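Local atomic coordinates of discoidin-2 (Dictyostelium discoideum, PDB entry 2VM9), a protein that binds galactose and N-acetylgalactosamine as a calcium-containing homotrimeric lectin and may take part in spore formation and spore coat assembly. Residues A[50-61]-A[137-148]. Sequence-based numbering, arbitrary orientation.
Sequences ESWSSSVLDKNQ and HPQTYNNHISLR
Trp52 and Leu147 pair through their backbones in both directions, Trp52 N to Leu147 O at 2.9 Å and Leu147 N to Trp52 O, the hydrogen-bonded step of a short antiparallel ladder. Ser53 and Ser146 form the adjoining non-hydrogen-bonded pair. Past it, Ser54 N donates a single further bond to Ile145 O, while Ser54 O turns to a side chain. These bonds illustrate how a loop can be tied to a β-sandwich by a brief antiparallel pairing and then fitted side chain by side chain.

His144 supplies the straightest polar link: its NE2 donates to Ser54 O over 2.7 Å at 177°. The oxygen lies in the imidazole plane, although the nitrogen stands above the carbonyl plane. Leu57 CD2 sits over the middle of one face of this ring, 3.6 Å from its centroid, a CH-π contact that, with the in-plane bond, probably limits rotation of the ring. On the Ser53 and Ser146 side, the two OG atoms stand 2.8 Å apart; Ser51 OG is hydrogen-bonded to Ser53 OG, and Ser146 OG to Gln86.

Ile145 carries the apolar part by splitting its branches. CG2, anti to the backbone N, lies 3.7 Å from Trp52 CZ3, while CG1 diverges from it and brings CD1 to 3.7 Å from Gln61 CG. Leu147 CD2 and Pro138 CG border the indole at its edge.

Two waters close the far end, one accepting from Gln61 N and lying within hydrogen-bonding distance of Asp58 O and Pro138 O, the other joining Lys59 O, Gln61 O and His137 ND1.

Within the F5/8 type C β-sandwich, the loop 54-61 thus covers the turn from strand 133-142 to strand 146-153, which belong to different sheets, while strand 52-53 pairs with the latter.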
ATOM      1  N   GLU A  50     -14.458 -26.832  12.714  1.00  5.06           N
ATOM      2  CA  GLU A  50     -15.115 -25.655  12.151  1.00  4.49           C
ATOM      3  C   GLU A  50     -14.897 -24.474  13.108  1.00  4.30           C
ATOM      4  O   GLU A  50     -15.843 -23.924  13.716  1.00  4.65           O
ATOM      5  CB  GLU A  50     -16.592 -25.969  11.916  1.00  5.65           C
ATOM      6  CG  GLU A  50     -16.743 -27.050  10.822  1.00  5.38           C
ATOM      7  CD  GLU A  50     -18.181 -27.478  10.597  1.00  7.68           C
ATOM      8  OE1 GLU A  50     -18.999 -27.287  11.502  1.00  8.44           O
ATOM      9  OE2 GLU A  50     -18.469 -28.008   9.517  1.00  6.13           O
ATOM     10  N   SER A  51     -13.624 -24.130  13.296  1.00  4.65           N
ATOM     11  CA  SER A  51     -13.193 -23.084  14.225  1.00  4.92           C
ATOM     12  C   SER A  51     -11.664 -23.043  14.203  1.00  4.99           C
ATOM     13  O   SER A  51     -11.008 -24.022  13.840  1.00  5.18           O
ATOM     14  CB  SER A  51     -13.610 -23.397  15.691  1.00  5.70           C
ATOM     15  OG  SER A  51     -12.987 -24.631  16.153  1.00  6.61           O
ATOM     16  N   TRP A  52     -11.100 -21.928  14.648  1.00  3.80           N
ATOM     17  CA  TRP A  52      -9.760 -22.014  15.246  1.00  3.93           C
ATOM     18  C   TRP A  52      -9.988 -22.555  16.664  1.00  4.56           C
ATOM     19  O   TRP A  52     -10.928 -22.116  17.355  1.00  5.40           O
ATOM     20  CB  TRP A  52      -9.132 -20.627  15.361  1.00  4.63           C
ATOM     21  CG  TRP A  52      -7.984 -20.593  16.351  1.00  4.22           C
ATOM     22  CD1 TRP A  52      -6.793 -21.271  16.250  1.00  5.74           C
ATOM     23  CD2 TRP A  52      -7.917 -19.834  17.564  1.00  4.60           C
ATOM     24  NE1 TRP A  52      -5.993 -20.978  17.327  1.00  4.29           N
ATOM     25  CE2 TRP A  52      -6.650 -20.110  18.160  1.00  4.98           C
ATOM     26  CE3 TRP A  52      -8.798 -18.957  18.214  1.00  5.67           C
ATOM     27  CZ2 TRP A  52      -6.234 -19.521  19.366  1.00  4.74           C
ATOM     28  CZ3 TRP A  52      -8.386 -18.374  19.440  1.00  6.00           C
ATOM     29  CH2 TRP A  52      -7.120 -18.654  19.989  1.00  6.69           C
ATOM     30  N   SER A  53      -9.133 -23.470  17.118  1.00  3.85           N
ATOM     31  CA  SER A  53      -9.172 -23.879  18.542  1.00  4.39           C
ATOM     32  C   SER A  53      -7.752 -23.805  19.107  1.00  4.23           C
ATOM     33  O   SER A  53      -6.818 -24.381  18.505  1.00  4.89           O
ATOM     34  CB  SER A  53      -9.710 -25.309  18.691  1.00  4.25           C
ATOM     35  OG  SER A  53     -11.026 -25.437  18.158  1.00  4.72           O
ATOM     36  N   SER A  54      -7.587 -23.142  20.259  1.00  4.70           N
ATOM     37  CA  SER A  54      -6.255 -22.990  20.847  1.00  4.93           C
ATOM     38  C   SER A  54      -5.721 -24.347  21.333  1.00  4.94           C
ATOM     39  O   SER A  54      -6.456 -25.330  21.417  1.00  4.55           O
ATOM     40  CB  SER A  54      -6.281 -21.989  22.017  1.00  4.53           C
ATOM     41  OG  SER A  54      -6.905 -22.589  23.130  1.00  6.38           O
ATOM     42  N   SER A  55      -4.436 -24.388  21.670  1.00  5.69           N
ATOM     43  CA  SER A  55      -3.911 -25.559  22.364  1.00  5.97           C
ATOM     44  C   SER A  55      -3.983 -25.397  23.891  1.00  6.32           C
ATOM     45  O   SER A  55      -4.488 -26.271  24.610  1.00  7.05           O
ATOM     46  CB  SER A  55      -2.481 -25.883  21.935  1.00  6.21           C
ATOM     47  OG  SER A  55      -2.069 -27.071  22.620  1.00  6.97           O
ATOM     48  N   VAL A  56      -3.487 -24.264  24.363  1.00  6.14           N
ATOM     49  CA  VAL A  56      -3.488 -23.896  25.786  1.00  6.16           C
ATOM     50  C   VAL A  56      -4.794 -23.196  26.120  1.00  6.07           C
ATOM     51  O   VAL A  56      -5.276 -22.372  25.352  1.00  6.22           O
ATOM     52  CB  VAL A  56      -2.296 -22.955  26.052  1.00  6.50           C
ATOM     53  CG1 VAL A  56      -2.353 -22.393  27.493  1.00  7.40           C
ATOM     54  CG2 VAL A  56      -0.997 -23.723  25.790  1.00  8.36           C
ATOM     55  N   LEU A  57      -5.371 -23.554  27.266  1.00  5.54           N
ATOM     56  CA  LEU A  57      -6.580 -22.902  27.737  1.00  5.60           C
ATOM     57  C   LEU A  57      -6.181 -22.010  28.896  1.00  5.84           C
ATOM     58  O   LEU A  57      -5.838 -22.483  29.983  1.00  6.67           O
ATOM     59  CB  LEU A  57      -7.624 -23.928  28.195  1.00  5.20           C
ATOM     60  CG  LEU A  57      -8.201 -24.816  27.090  1.00  4.37           C
ATOM     61  CD1 LEU A  57      -9.120 -25.885  27.744  1.00  5.18           C
ATOM     62  CD2 LEU A  57      -8.941 -24.014  25.998  1.00  5.25           C
ATOM     63  N   ASP A  58      -6.150 -20.723  28.617  1.00  5.93           N
ATOM     64  CA  ASP A  58      -5.893 -19.712  29.644  1.00  6.84           C
ATOM     65  C   ASP A  58      -6.416 -18.381  29.111  1.00  6.68           C
ATOM     66  O   ASP A  58      -7.100 -18.375  28.091  1.00  7.31           O
ATOM     67  CB  ASP A  58      -4.398 -19.667  30.048  1.00  7.30           C
ATOM     68  CG  ASP A  58      -3.459 -19.194  28.928  1.00  8.41           C
ATOM     69  OD1 ASP A  58      -3.904 -18.802  27.823  1.00  6.89           O
ATOM     70  OD2 ASP A  58      -2.228 -19.246  29.182  1.00  9.48           O
ATOM     71  N   LYS A  59      -6.082 -17.275  29.788  1.00  6.67           N
ATOM     72  CA  LYS A  59      -6.578 -15.951  29.360  1.00  7.36           C
ATOM     73  C   LYS A  59      -5.603 -15.192  28.462  1.00  7.42           C
ATOM     74  O   LYS A  59      -5.795 -13.986  28.199  1.00  8.70           O
ATOM     75  CB  LYS A  59      -6.912 -15.101  30.590  1.00  7.97           C
ATOM     76  CG  LYS A  59      -7.993 -15.703  31.424  1.00  9.05           C
ATOM     77  CD  LYS A  59      -8.269 -14.847  32.659  1.00 13.46           C
ATOM     78  CE  LYS A  59      -7.311 -15.227  33.820  1.00 17.68           C
ATOM     79  NZ  LYS A  59      -7.508 -14.270  34.934  1.00 24.06           N
ATOM     80  N   ASN A  60      -4.612 -15.919  27.939  1.00  7.07           N
ATOM     81  CA  ASN A  60      -3.507 -15.345  27.152  1.00  7.48           C
ATOM     82  C   ASN A  60      -3.504 -15.721  25.666  1.00  6.55           C
ATOM     83  O   ASN A  60      -2.521 -15.445  24.957  1.00  6.58           O
ATOM     84  CB  ASN A  60      -2.195 -15.830  27.776  1.00  8.41           C
ATOM     85  CG  ASN A  60      -2.088 -15.411  29.224  1.00 10.43           C
ATOM     86  OD1 ASN A  60      -2.328 -14.247  29.544  1.00 13.07           O
ATOM     87  ND2 ASN A  60      -1.781 -16.359  30.101  1.00 11.31           N
ATOM     88  N   GLN A  61      -4.557 -16.398  25.210  1.00  5.25           N
ATOM     89  CA  GLN A  61      -4.615 -16.835  23.805  1.00  5.37           C
ATOM     90  C   GLN A  61      -5.150 -15.697  22.939  1.00  5.19           C
ATOM     91  O   GLN A  61      -5.777 -14.770  23.441  1.00  4.68           O
ATOM     92  CB  GLN A  61      -5.523 -18.066  23.662  1.00  4.15           C
ATOM     93  CG  GLN A  61      -5.063 -19.216  24.576  1.00  4.12           C
ATOM     94  CD  GLN A  61      -3.620 -19.587  24.302  1.00  4.58           C
ATOM     95  OE1 GLN A  61      -3.249 -19.953  23.168  1.00  5.10           O
ATOM     96  NE2 GLN A  61      -2.777 -19.467  25.328  1.00  7.19           N
ATOM     97  N   HIS A 137      -8.624 -11.387  21.942  1.00  5.29           N
ATOM     98  CA  HIS A 137      -8.021 -11.980  23.146  1.00  5.43           C
ATOM     99  C   HIS A 137      -9.139 -12.609  23.984  1.00  5.64           C
ATOM    100  O   HIS A 137      -9.720 -11.942  24.845  1.00  6.04           O
ATOM    101  CB  HIS A 137      -7.300 -10.877  23.940  1.00  5.56           C
ATOM    102  CG  HIS A 137      -5.918 -10.583  23.431  1.00  5.78           C
ATOM    103  ND1 HIS A 137      -4.785 -11.126  24.007  1.00  8.56           N
ATOM    104  CD2 HIS A 137      -5.485  -9.808  22.406  1.00  8.71           C
ATOM    105  CE1 HIS A 137      -3.709 -10.689  23.363  1.00  9.08           C
ATOM    106  NE2 HIS A 137      -4.107  -9.892  22.385  1.00  8.99           N
ATOM    107  N   PRO A 138      -9.507 -13.869  23.672  1.00  6.08           N
ATOM    108  CA  PRO A 138     -10.548 -14.564  24.439  1.00  6.00           C
ATOM    109  C   PRO A 138     -10.255 -14.506  25.932  1.00  6.46           C
ATOM    110  O   PRO A 138      -9.094 -14.677  26.356  1.00  6.65           O
ATOM    111  CB  PRO A 138     -10.436 -16.006  23.941  1.00  5.58           C
ATOM    112  CG  PRO A 138     -10.045 -15.805  22.451  1.00  5.42           C
ATOM    113  CD  PRO A 138      -8.976 -14.717  22.580  1.00  5.84           C
ATOM    114  N   GLN A 139     -11.296 -14.229  26.717  1.00  6.41           N
ATOM    115  CA  GLN A 139     -11.121 -14.186  28.166  1.00  7.00           C
ATOM    116  C   GLN A 139     -11.771 -15.362  28.866  1.00  6.28           C
ATOM    117  O   GLN A 139     -11.222 -15.881  29.825  1.00  6.89           O
ATOM    118  CB  GLN A 139     -11.693 -12.891  28.751  1.00  7.24           C
ATOM    119  CG  GLN A 139     -10.951 -11.668  28.225  1.00 10.81           C
ATOM    120  CD  GLN A 139      -9.479 -11.658  28.629  1.00 12.96           C
ATOM    121  OE1 GLN A 139      -9.161 -11.605  29.824  1.00 13.57           O
ATOM    122  NE2 GLN A 139      -8.569 -11.716  27.635  1.00 11.63           N
ATOM    123  N   THR A 140     -12.981 -15.723  28.436  1.00  5.46           N
ATOM    124  CA  THR A 140     -13.692 -16.846  29.041  1.00  5.41           C
ATOM    125  C   THR A 140     -14.271 -17.703  27.896  1.00  5.47           C
ATOM    126  O   THR A 140     -14.439 -17.223  26.767  1.00  5.49           O
ATOM    127  CB  THR A 140     -14.846 -16.365  29.952  1.00  5.54           C
ATOM    128  OG1 THR A 140     -15.741 -15.521  29.205  1.00  6.96           O
ATOM    129  CG2 THR A 140     -14.309 -15.561  31.173  1.00  5.33           C
ATOM    130  N   TYR A 141     -14.586 -18.948  28.185  1.00  4.43           N
ATOM    131  CA  TYR A 141     -14.994 -19.855  27.113  1.00  4.92           C
ATOM    132  C   TYR A 141     -15.868 -20.961  27.687  1.00  4.98           C
ATOM    133  O   TYR A 141     -15.817 -21.259  28.882  1.00  4.32           O
ATOM    134  CB  TYR A 141     -13.757 -20.455  26.412  1.00  4.55           C
ATOM    135  CG  TYR A 141     -12.677 -20.850  27.403  1.00  4.90           C
ATOM    136  CD1 TYR A 141     -12.663 -22.123  27.952  1.00  4.93           C
ATOM    137  CD2 TYR A 141     -11.677 -19.938  27.778  1.00  5.01           C
ATOM    138  CE1 TYR A 141     -11.677 -22.514  28.882  1.00  6.40           C
ATOM    139  CE2 TYR A 141     -10.692 -20.304  28.736  1.00  5.10           C
ATOM    140  CZ  TYR A 141     -10.717 -21.585  29.263  1.00  5.16           C
ATOM    141  OH  TYR A 141      -9.825 -21.973  30.194  1.00  7.76           O
ATOM    142  N   ASN A 142     -16.687 -21.544  26.808  1.00  4.86           N
ATOM    143  CA  ASN A 142     -17.414 -22.769  27.123  1.00  6.22           C
ATOM    144  C   ASN A 142     -16.635 -23.906  26.513  1.00  5.14           C
ATOM    145  O   ASN A 142     -16.516 -23.980  25.286  1.00  5.37           O
ATOM    146  CB  ASN A 142     -18.835 -22.775  26.536  1.00  6.92           C
ATOM    147  CG  ASN A 142     -19.516 -24.112  26.766  1.00 12.27           C
ATOM    148  OD1 ASN A 142     -20.099 -24.608  25.863  1.00 13.43           O
ATOM    149  ND2 ASN A 142     -19.546 -24.599  27.933  1.00 17.46           N
ATOM    150  N   ASN A 143     -16.115 -24.777  27.377  1.00  4.60           N
ATOM    151  CA  ASN A 143     -15.395 -26.000  26.992  1.00  4.26           C
ATOM    152  C   ASN A 143     -13.999 -25.836  26.380  1.00  5.20           C
ATOM    153  O   ASN A 143     -13.075 -26.547  26.753  1.00  6.03           O
ATOM    154  CB  ASN A 143     -16.264 -26.904  26.099  1.00  4.17           C
ATOM    155  CG  ASN A 143     -17.331 -27.627  26.928  1.00  6.16           C
ATOM    156  OD1 ASN A 143     -17.087 -27.895  28.094  1.00  6.26           O
ATOM    157  ND2 ASN A 143     -18.488 -27.929  26.342  1.00  6.57           N
ATOM    158  N   HIS A 144     -13.863 -24.924  25.431  1.00  4.77           N
ATOM    159  CA  HIS A 144     -12.554 -24.698  24.796  1.00  4.33           C
ATOM    160  C   HIS A 144     -12.544 -23.338  24.139  1.00  4.73           C
ATOM    161  O   HIS A 144     -13.593 -22.840  23.762  1.00  5.05           O
ATOM    162  CB  HIS A 144     -12.300 -25.765  23.718  1.00  4.48           C
ATOM    163  CG  HIS A 144     -10.846 -25.987  23.438  1.00  5.40           C
ATOM    164  ND1 HIS A 144     -10.101 -26.938  24.101  1.00  4.38           N
ATOM    165  CD2 HIS A 144      -9.996 -25.356  22.598  1.00  5.39           C
ATOM    166  CE1 HIS A 144      -8.856 -26.908  23.659  1.00  5.53           C
ATOM    167  NE2 HIS A 144      -8.764 -25.943  22.757  1.00  5.94           N
ATOM    168  N   ILE A 145     -11.355 -22.761  23.976  1.00  4.02           N
ATOM    169  CA  ILE A 145     -11.215 -21.519  23.237  1.00  4.31           C
ATOM    170  C   ILE A 145     -11.284 -21.910  21.750  1.00  4.55           C
ATOM    171  O   ILE A 145     -10.294 -22.325  21.155  1.00  4.61           O
ATOM    172  CB  ILE A 145      -9.906 -20.817  23.572  1.00  3.85           C
ATOM    173  CG1 ILE A 145      -9.909 -20.407  25.054  1.00  5.64           C
ATOM    174  CG2 ILE A 145      -9.703 -19.597  22.644  1.00  4.11           C
ATOM    175  CD1 ILE A 145      -8.524 -19.937  25.569  1.00  4.79           C
ATOM    176  N   SER A 146     -12.482 -21.794  21.195  1.00  3.99           N
ATOM    177  CA  SER A 146     -12.748 -22.132  19.806  1.00  3.95           C
ATOM    178  C   SER A 146     -13.660 -21.046  19.257  1.00  4.58           C
ATOM    179  O   SER A 146     -14.662 -20.670  19.886  1.00  4.37           O
ATOM    180  CB  SER A 146     -13.435 -23.513  19.682  1.00  4.52           C
ATOM    181  OG  SER A 146     -12.626 -24.558  20.226  1.00  5.63           O
ATOM    182  N   LEU A 147     -13.329 -20.527  18.073  1.00  3.63           N
ATOM    183  CA  LEU A 147     -14.175 -19.480  17.523  1.00  4.23           C
ATOM    184  C   LEU A 147     -14.047 -19.399  16.016  1.00  4.57           C
ATOM    185  O   LEU A 147     -13.067 -19.899  15.414  1.00  4.76           O
ATOM    186  CB  LEU A 147     -13.876 -18.104  18.144  1.00  4.95           C
ATOM    187  CG  LEU A 147     -12.495 -17.511  17.784  1.00  5.43           C
ATOM    188  CD1 LEU A 147     -12.529 -16.731  16.473  1.00  5.93           C
ATOM    189  CD2 LEU A 147     -11.966 -16.625  18.895  1.00  9.58           C
ATOM    190  N   ARG A 148     -15.055 -18.767  15.424  1.00  4.18           N
ATOM    191  CA  ARG A 148     -14.998 -18.295  14.054  1.00  4.23           C
ATOM    192  C   ARG A 148     -15.313 -16.801  14.118  1.00  4.69           C
ATOM    193  O   ARG A 148     -15.936 -16.346  15.067  1.00  4.75           O
ATOM    194  CB  ARG A 148     -16.008 -19.021  13.165  1.00  3.69           C
ATOM    195  CG  ARG A 148     -15.647 -20.493  12.938  1.00  3.79           C
ATOM    196  CD  ARG A 148     -16.808 -21.241  12.231  1.00  5.30           C
ATOM    197  NE  ARG A 148     -17.905 -21.443  13.191  1.00  5.24           N
ATOM    198  CZ  ARG A 148     -19.120 -21.888  12.867  1.00  7.38           C
ATOM    199  NH1 ARG A 148     -19.411 -22.188  11.590  1.00  6.20           N
ATOM    200  NH2 ARG A 148     -20.061 -22.004  13.808  1.00  6.08           N
TER
HETATM  201  O   HOH W   1      -7.294 -16.610  25.994  1.00  5.07           O
HETATM  202  O   HOH W   2      -5.636 -13.198  25.652  1.00 12.09           O